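Long-range contacts in glycosylation Associate Protein 1 (Streptococcus agalactiae serotype V, PDB 6OYC), which probably acts in the accessory Sec system, as part of the Gap123 complex linked to glycosylation and secretion of surface proteins: residues F322-L327 with V351-Y356; L426-S431 with P448-I453. All blocks are in the same frame, centred on the assembly; numbering follows the deposited sequence.

Interaction 1: residues F322-L327 with V351-Y356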
ATOM      1  N   PHE A 322       6.246  11.200 -16.242  1.00 37.20           N
ATOM      2  CA  PHE A 322       6.350  10.186 -17.300  1.00 36.50           C
ATOM      3  C   PHE A 322       6.865   8.863 -16.738  1.00 33.96           C
ATOM      4  O   PHE A 322       8.064   8.722 -16.447  1.00 30.53           O
ATOM      5  CB  PHE A 322       7.259  10.684 -18.422  1.00 31.77           C
ATOM      6  CG  PHE A 322       7.138   9.912 -19.724  1.00 38.11           C
ATOM      7  CD1 PHE A 322       7.498   8.572 -19.805  1.00 37.96           C
ATOM      8  CD2 PHE A 322       6.714  10.548 -20.888  1.00 43.74           C
ATOM      9  CE1 PHE A 322       7.421   7.880 -21.019  1.00 39.14           C
ATOM     10  CE2 PHE A 322       6.631   9.853 -22.110  1.00 40.64           C
ATOM     11  CZ  PHE A 322       6.979   8.521 -22.165  1.00 37.80           C
ATOM     12  N   VAL A 323       5.972   7.882 -16.636  1.00 30.70           N
ATOM     13  CA  VAL A 323       6.332   6.576 -16.091  1.00 33.06           C
ATOM     14  C   VAL A 323       7.091   5.795 -17.151  1.00 35.85           C
ATOM     15  O   VAL A 323       6.594   5.611 -18.265  1.00 36.71           O
ATOM     16  CB  VAL A 323       5.077   5.812 -15.627  1.00 35.08           C
ATOM     17  CG1 VAL A 323       5.428   4.365 -15.182  1.00 31.71           C
ATOM     18  CG2 VAL A 323       4.387   6.565 -14.494  1.00 32.71           C
ATOM     19  N   VAL A 324       8.297   5.324 -16.811  1.00 35.72           N
ATOM     20  CA  VAL A 324       9.123   4.603 -17.784  1.00 34.82           C
ATOM     21  C   VAL A 324       9.133   3.085 -17.577  1.00 37.19           C
ATOM     22  O   VAL A 324       9.596   2.357 -18.470  1.00 39.52           O
ATOM     23  CB  VAL A 324      10.567   5.153 -17.796  1.00 38.99           C
ATOM     24  CG1 VAL A 324      10.558   6.633 -18.191  1.00 35.72           C
ATOM     25  CG2 VAL A 324      11.245   4.939 -16.430  1.00 36.58           C
ATOM     26  N   ASP A 325       8.601   2.584 -16.460  1.00 36.70           N
ATOM     27  CA  ASP A 325       8.546   1.146 -16.205  1.00 40.12           C
ATOM     28  C   ASP A 325       7.793   0.391 -17.300  1.00 40.37           C
ATOM     29  O   ASP A 325       6.809   0.873 -17.863  1.00 40.64           O
ATOM     30  CB  ASP A 325       7.871   0.865 -14.859  1.00 36.82           C
ATOM     31  CG  ASP A 325       8.677   1.382 -13.695  1.00 41.11           C
ATOM     32  OD1 ASP A 325       9.927   1.283 -13.728  1.00 51.18           O
ATOM     33  OD2 ASP A 325       8.067   1.922 -12.761  1.00 40.81           O
ATOM     34  N   ARG A 326       8.258  -0.828 -17.560  1.00 40.98           N
ATOM     35  CA  ARG A 326       7.725  -1.770 -18.539  1.00 41.96           C
ATOM     36  C   ARG A 326       7.869  -1.291 -19.970  1.00 42.08           C
ATOM     37  O   ARG A 326       7.349  -1.943 -20.876  1.00 48.35           O
ATOM     38  CB  ARG A 326       6.255  -2.117 -18.288  1.00 40.26           C
ATOM     39  CG  ARG A 326       5.925  -2.552 -16.880  1.00 41.90           C
ATOM     40  CD  ARG A 326       4.412  -2.676 -16.774  1.00 41.99           C
ATOM     41  NE  ARG A 326       3.966  -3.112 -15.459  1.00 42.41           N
ATOM     42  CZ  ARG A 326       4.013  -4.369 -15.041  1.00 47.15           C
ATOM     43  NH1 ARG A 326       4.491  -5.317 -15.845  1.00 46.16           N
ATOM     44  NH2 ARG A 326       3.581  -4.674 -13.821  1.00 49.91           N
ATOM     45  N   LEU A 327       8.521  -0.159 -20.206  1.00 39.91           N
ATOM     46  CA  LEU A 327       8.773   0.287 -21.569  1.00 38.72           C
ATOM     47  C   LEU A 327      10.072  -0.321 -22.074  1.00 39.90           C
ATOM     48  O   LEU A 327      11.079  -0.346 -21.359  1.00 39.55           O
ATOM     49  CB  LEU A 327       8.846   1.811 -21.651  1.00 38.33           C
ATOM     50  CG  LEU A 327       7.560   2.541 -21.281  1.00 39.71           C
ATOM     51  CD1 LEU A 327       7.742   4.041 -21.418  1.00 34.84           C
ATOM     52  CD2 LEU A 327       6.403   2.036 -22.128  1.00 38.23           C
ATOM     53  N   VAL A 351       9.929  17.479 -18.153  1.00 37.39           N
ATOM     54  CA  VAL A 351       9.582  16.066 -18.054  1.00 40.63           C
ATOM     55  C   VAL A 351      10.294  15.458 -16.851  1.00 40.73           C
ATOM     56  O   VAL A 351      11.526  15.517 -16.748  1.00 41.94           O
ATOM     57  CB  VAL A 351       9.914  15.289 -19.342  1.00 42.97           C
ATOM     58  CG1 VAL A 351       9.568  13.787 -19.164  1.00 35.74           C
ATOM     59  CG2 VAL A 351       9.162  15.874 -20.539  1.00 34.43           C
ATOM     60  N   THR A 352       9.520  14.877 -15.945  1.00 39.78           N
ATOM     61  CA  THR A 352      10.067  14.041 -14.879  1.00 41.02           C
ATOM     62  C   THR A 352       9.842  12.580 -15.243  1.00 36.40           C
ATOM     63  O   THR A 352       8.696  12.108 -15.258  1.00 32.68           O
ATOM     64  CB  THR A 352       9.418  14.337 -13.533  1.00 46.29           C
ATOM     65  OG1 THR A 352       9.542  15.726 -13.230  1.00 47.39           O
ATOM     66  CG2 THR A 352      10.073  13.494 -12.440  1.00 42.75           C
ATOM     67  N   PHE A 353      10.937  11.867 -15.505  1.00 35.62           N
ATOM     68  CA  PHE A 353      10.883  10.424 -15.700  1.00 37.73           C
ATOM     69  C   PHE A 353      10.772   9.716 -14.355  1.00 37.14           C
ATOM     70  O   PHE A 353      11.529   9.999 -13.418  1.00 35.61           O
ATOM     71  CB  PHE A 353      12.111   9.931 -16.455  1.00 37.06           C
ATOM     72  CG  PHE A 353      12.217  10.486 -17.836  1.00 39.99           C
ATOM     73  CD1 PHE A 353      11.254  10.177 -18.790  1.00 39.42           C
ATOM     74  CD2 PHE A 353      13.249  11.357 -18.170  1.00 38.62           C
ATOM     75  CE1 PHE A 353      11.338  10.700 -20.066  1.00 38.20           C
ATOM     76  CE2 PHE A 353      13.341  11.892 -19.442  1.00 40.61           C
ATOM     77  CZ  PHE A 353      12.394  11.562 -20.398  1.00 39.83           C
ATOM     78  N   VAL A 354       9.829   8.790 -14.272  1.00 33.71           N
ATOM     79  CA  VAL A 354       9.444   8.161 -13.017  1.00 32.87           C
ATOM     80  C   VAL A 354       9.648   6.660 -13.155  1.00 36.35           C
ATOM     81  O   VAL A 354       9.105   6.033 -14.074  1.00 34.23           O
ATOM     82  CB  VAL A 354       7.989   8.494 -12.662  1.00 31.42           C
ATOM     83  CG1 VAL A 354       7.535   7.770 -11.357  1.00 33.88           C
ATOM     84  CG2 VAL A 354       7.838  10.006 -12.562  1.00 30.99           C
ATOM     85  N   SER A 355      10.445   6.088 -12.256  1.00 36.08           N
ATOM     86  CA  SER A 355      10.636   4.646 -12.176  1.00 33.40           C
ATOM     87  C   SER A 355      10.195   4.181 -10.798  1.00 37.68           C
ATOM     88  O   SER A 355      10.704   4.668  -9.777  1.00 33.99           O
ATOM     89  CB  SER A 355      12.093   4.261 -12.433  1.00 35.87           C
ATOM     90  OG  SER A 355      12.325   2.916 -12.067  1.00 41.87           O
ATOM     91  N   TYR A 356       9.250   3.249 -10.772  1.00 35.49           N
ATOM     92  CA  TYR A 356       8.804   2.629  -9.539  1.00 35.04           C
ATOM     93  C   TYR A 356       9.568   1.342  -9.224  1.00 36.37           C
ATOM     94  O   TYR A 356       9.289   0.711  -8.201  1.00 38.00           O
ATOM     95  CB  TYR A 356       7.298   2.343  -9.608  1.00 35.88           C
ATOM     96  CG  TYR A 356       6.393   3.560  -9.777  1.00 36.63           C
ATOM     97  CD1 TYR A 356       6.443   4.631  -8.881  1.00 30.54           C
ATOM     98  CD2 TYR A 356       5.460   3.618 -10.823  1.00 32.36           C
ATOM     99  CE1 TYR A 356       5.612   5.728  -9.036  1.00 30.63           C
ATOM    100  CE2 TYR A 356       4.610   4.715 -10.976  1.00 29.90           C
ATOM    101  CZ  TYR A 356       4.700   5.766 -10.083  1.00 31.45           C
ATOM    102  OH  TYR A 356       3.866   6.853 -10.228  1.00 33.33           O
TER

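Interaction 2: residues L426-S431 with P448-I453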
ATOM      1  N   LEU A 426       0.535  16.940 -16.301  1.00 38.60           N
ATOM      2  CA  LEU A 426       0.178  15.844 -17.186  1.00 38.60           C
ATOM      3  C   LEU A 426       0.859  14.559 -16.732  1.00 36.79           C
ATOM      4  O   LEU A 426       2.059  14.563 -16.435  1.00 35.93           O
ATOM      5  CB  LEU A 426       0.568  16.173 -18.634  1.00 34.99           C
ATOM      6  CG  LEU A 426       0.169  15.186 -19.733  1.00 35.38           C
ATOM      7  CD1 LEU A 426      -1.346  15.029 -19.813  1.00 33.56           C
ATOM      8  CD2 LEU A 426       0.743  15.637 -21.091  1.00 36.59           C
ATOM      9  N   ILE A 427       0.087  13.468 -16.692  1.00 35.87           N
ATOM     10  CA  ILE A 427       0.587  12.132 -16.384  1.00 34.34           C
ATOM     11  C   ILE A 427       0.696  11.344 -17.684  1.00 33.41           C
ATOM     12  O   ILE A 427      -0.264  11.284 -18.465  1.00 36.29           O
ATOM     13  CB  ILE A 427      -0.341  11.417 -15.381  1.00 34.79           C
ATOM     14  CG1 ILE A 427      -0.097  11.917 -13.952  1.00 34.40           C
ATOM     15  CG2 ILE A 427      -0.165   9.898 -15.436  1.00 35.58           C
ATOM     16  CD1 ILE A 427      -1.225  11.516 -12.975  1.00 33.72           C
ATOM     17  N   ILE A 428       1.854  10.746 -17.936  1.00 32.52           N
ATOM     18  CA  ILE A 428       2.027   9.872 -19.094  1.00 35.30           C
ATOM     19  C   ILE A 428       2.474   8.489 -18.624  1.00 33.70           C
ATOM     20  O   ILE A 428       3.552   8.333 -18.029  1.00 29.59           O
ATOM     21  CB  ILE A 428       3.018  10.437 -20.123  1.00 33.70           C
ATOM     22  CG1 ILE A 428       2.474  11.728 -20.738  1.00 35.82           C
ATOM     23  CG2 ILE A 428       3.199   9.426 -21.248  1.00 34.10           C
ATOM     24  CD1 ILE A 428       3.340  12.272 -21.866  1.00 33.14           C
ATOM     25  N   ASP A 429       1.658   7.486 -18.920  1.00 30.02           N
ATOM     26  CA  ASP A 429       2.020   6.091 -18.681  1.00 34.45           C
ATOM     27  C   ASP A 429       1.510   5.319 -19.892  1.00 36.22           C
ATOM     28  O   ASP A 429       0.307   5.056 -20.008  1.00 35.01           O
ATOM     29  CB  ASP A 429       1.419   5.579 -17.377  1.00 35.94           C
ATOM     30  CG  ASP A 429       2.019   4.256 -16.937  1.00 37.73           C
ATOM     31  OD1 ASP A 429       2.705   3.601 -17.762  1.00 36.01           O
ATOM     32  OD2 ASP A 429       1.796   3.881 -15.758  1.00 35.56           O
ATOM     33  N   ILE A 430       2.419   4.981 -20.805  1.00 35.45           N
ATOM     34  CA  ILE A 430       2.029   4.478 -22.118  1.00 39.84           C
ATOM     35  C   ILE A 430       2.343   2.994 -22.283  1.00 39.33           C
ATOM     36  O   ILE A 430       2.166   2.453 -23.378  1.00 38.67           O
ATOM     37  CB  ILE A 430       2.668   5.292 -23.254  1.00 38.19           C
ATOM     38  CG1 ILE A 430       4.184   5.391 -23.065  1.00 38.00           C
ATOM     39  CG2 ILE A 430       2.025   6.674 -23.367  1.00 39.08           C
ATOM     40  CD1 ILE A 430       4.902   5.833 -24.303  1.00 39.79           C
ATOM     41  N   SER A 431       2.791   2.319 -21.227  1.00 37.61           N
ATOM     42  CA  SER A 431       3.013   0.885 -21.313  1.00 35.09           C
ATOM     43  C   SER A 431       1.674   0.160 -21.419  1.00 33.47           C
ATOM     44  O   SER A 431       0.605   0.742 -21.211  1.00 34.89           O
ATOM     45  CB  SER A 431       3.806   0.383 -20.105  1.00 34.72           C
ATOM     46  OG  SER A 431       2.938  -0.002 -19.049  1.00 38.92           O
ATOM     47  N   PRO A 448      -4.759  15.004 -15.967  1.00 38.24           N
ATOM     48  CA  PRO A 448      -5.143  14.135 -17.087  1.00 36.78           C
ATOM     49  C   PRO A 448      -4.043  13.127 -17.413  1.00 35.89           C
ATOM     50  O   PRO A 448      -2.848  13.393 -17.237  1.00 34.37           O
ATOM     51  CB  PRO A 448      -5.357  15.128 -18.241  1.00 40.77           C
ATOM     52  CG  PRO A 448      -4.366  16.256 -17.936  1.00 39.03           C
ATOM     53  CD  PRO A 448      -4.361  16.360 -16.406  1.00 38.76           C
ATOM     54  N   GLN A 449      -4.460  11.959 -17.908  1.00 33.33           N
ATOM     55  CA  GLN A 449      -3.545  10.847 -18.148  1.00 40.06           C
ATOM     56  C   GLN A 449      -3.496  10.453 -19.617  1.00 35.26           C
ATOM     57  O   GLN A 449      -4.533  10.301 -20.258  1.00 34.70           O
ATOM     58  CB  GLN A 449      -3.958   9.609 -17.348  1.00 34.41           C
ATOM     59  CG  GLN A 449      -4.042   9.829 -15.883  1.00 38.27           C
ATOM     60  CD  GLN A 449      -4.789   8.701 -15.216  1.00 39.74           C
ATOM     61  OE1 GLN A 449      -4.312   7.566 -15.164  1.00 37.05           O
ATOM     62  NE2 GLN A 449      -5.979   9.001 -14.726  1.00 38.63           N
ATOM     63  N   ILE A 450      -2.299  10.212 -20.132  1.00 30.99           N
ATOM     64  CA  ILE A 450      -2.135   9.697 -21.489  1.00 37.93           C
ATOM     65  C   ILE A 450      -1.747   8.224 -21.405  1.00 36.16           C
ATOM     66  O   ILE A 450      -0.697   7.882 -20.846  1.00 36.39           O
ATOM     67  CB  ILE A 450      -1.093  10.491 -22.295  1.00 37.54           C
ATOM     68  CG1 ILE A 450      -1.527  11.948 -22.469  1.00 35.14           C
ATOM     69  CG2 ILE A 450      -0.877   9.818 -23.657  1.00 38.48           C
ATOM     70  CD1 ILE A 450      -0.492  12.801 -23.191  1.00 36.42           C
ATOM     71  N   ASN A 451      -2.579   7.361 -21.984  1.00 35.49           N
ATOM     72  CA  ASN A 451      -2.363   5.923 -22.044  1.00 38.01           C
ATOM     73  C   ASN A 451      -2.379   5.470 -23.504  1.00 39.65           C
ATOM     74  O   ASN A 451      -2.834   6.190 -24.392  1.00 41.63           O
ATOM     75  CB  ASN A 451      -3.435   5.165 -21.232  1.00 33.39           C
ATOM     76  CG  ASN A 451      -3.611   5.713 -19.808  1.00 35.71           C
ATOM     77  OD1 ASN A 451      -4.715   6.052 -19.399  1.00 36.21           O
ATOM     78  ND2 ASN A 451      -2.512   5.814 -19.061  1.00 34.61           N
ATOM     79  N   THR A 452      -1.872   4.267 -23.759  1.00 39.01           N
ATOM     80  CA  THR A 452      -2.052   3.623 -25.056  1.00 38.92           C
ATOM     81  C   THR A 452      -3.158   2.579 -25.048  1.00 43.23           C
ATOM     82  O   THR A 452      -3.363   1.912 -26.062  1.00 47.58           O
ATOM     83  CB  THR A 452      -0.759   2.948 -25.518  1.00 37.33           C
ATOM     84  OG1 THR A 452      -0.279   2.082 -24.480  1.00 39.03           O
ATOM     85  CG2 THR A 452       0.281   3.973 -25.855  1.00 40.22           C
ATOM     86  N   ILE A 453      -3.849   2.389 -23.924  1.00 40.71           N
ATOM     87  CA  ILE A 453      -4.879   1.368 -23.808  1.00 43.39           C
ATOM     88  C   ILE A 453      -6.086   1.975 -23.114  1.00 47.75           C
ATOM     89  O   ILE A 453      -5.987   2.981 -22.409  1.00 46.51           O
ATOM     90  CB  ILE A 453      -4.394   0.135 -23.023  1.00 43.53           C
ATOM     91  CG1 ILE A 453      -4.334   0.468 -21.527  1.00 41.65           C
ATOM     92  CG2 ILE A 453      -3.029  -0.305 -23.513  1.00 39.22           C
ATOM     93  CD1 ILE A 453      -3.809  -0.652 -20.668  1.00 37.58           C
TER
HETATM   94  O   HOH W   1      -1.214   2.821 -21.245  1.00 38.19           O

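Interaction 1: residues F322-L327 with V351-Y356
D325 and Y356 meet just past the ends of two neighbouring parallel strands. The side chain of D325 can be followed outward. CB sets off toward the 351-356 segment. CG stands anti to the carbonyl carbon (chi1 -66°), which brings the carboxylate up to the backbone of S355 and Y356. OD2 accepts the Y356 N-H with its syn lone pair, at 2.7 Å from Y356 N. The same OD2 lies 3.3 Å from Y356 CB, close to where the side chain begins. The carboxylate plane is turned 45° from the tyrosine ring. OD1 ends 3.3 Å from S355 OG. One aspartate thus ties the two segments together where strand pairing has stopped.

Before this point the backbones pair as parallel strands. T352 O accepts a hydrogen bond from F322 N, F322 O from V354 N, and V354 O from V324 N at 2.9 Å. V324 then enters a type II turn that ends at L327.

F322 and F353 share one face of the sheet. The edge of F353 is directed at the face of F322, in an offset edge-to-face pair with centroids 5.8 Å apart and planes at 68°. V324 CG1 adds a methyl 3.7 Å from F353 CD1. On the face of V323 and V354, V323 CG2 touches Y356 CE2 at 4.0 Å. The Y356 hydroxyl is hydrogen-bonded to the hydroxyls of T438 and Y321.

The contact closes the beta-alpha-beta unit of strand 318-323, helix 329-344 and strand 349-354. Helix 329-344 lies against F322 and F353, and helix 360-375 reaches V324, F353 and S355. Strand 406-409 flanks the far side of 349-354, and strand 426-428 flanks 318-323.

Interaction 2: residues L426-S431 with P448-I453
I427 and I428 pair with Q449 and I450 in a parallel beta-alpha-beta unit, whose helix is 436-445. The sheet is one of two parallel sheets in the chain, as expected of a GT-B clan member.

Backbone hydrogen bonds come first. I427 N binds P448 O, I450 N binds I427 O at 2.8 Å, and D429 N binds I450 O at 3.1 Å. All three donors lie nearly in line with the carbonyl bond they approach.

Apolar contacts fill the face of I428 and I450. I450 CD1 meets L426 CD2 at 3.7 Å and I428 CG1 at 4.0 Å. I428 and I450 lie side by side and point the same way. L426 CD1 packs on P448 CG, the two side chains crossing at about a right angle. On the other face I427 CG2 lies beside Q449 CG. Helix 473-481 covers I428, P448 and I450.

Other polar bonds join the C-terminal halves of the segments. N451 ND2 donates to D429 O, in the carbonyl plane and on a lone pair. A water donates to D429 O and S431 O and accepts from T452 N, bridging the two segments. The T452 hydroxyl, placed by chi1 52° between its backbone N and carbonyl carbon, donates to I430 O. T452 OG1 stands 2.7 Å from I430 O, above the carbonyl plane.

Interactions 1 and 2 lie in one parallel six-stranded sheet, with centres about 11 Å apart. Each closes its own beta-alpha-beta unit. They meet where strands 318-323 and 426-428 are neighbours: V323 N probably hydrogen-bonds to I428 O at 2.8 Å, and F322 CE2 packs on I428 CG2. Both contacts are largely buried. Partly exposed residues, such as D325, T452 and I453, lie beyond the strand ends. The polar chemistry toward the C-terminal ends of the segments differs. Interaction 1 uses a carboxylate that accepts from the backbone, whereas interaction 2 uses amide and hydroxyl donors to carbonyls, plus a water. Interaction 1 has an aromatic pair; interaction 2 packs aliphatic branches.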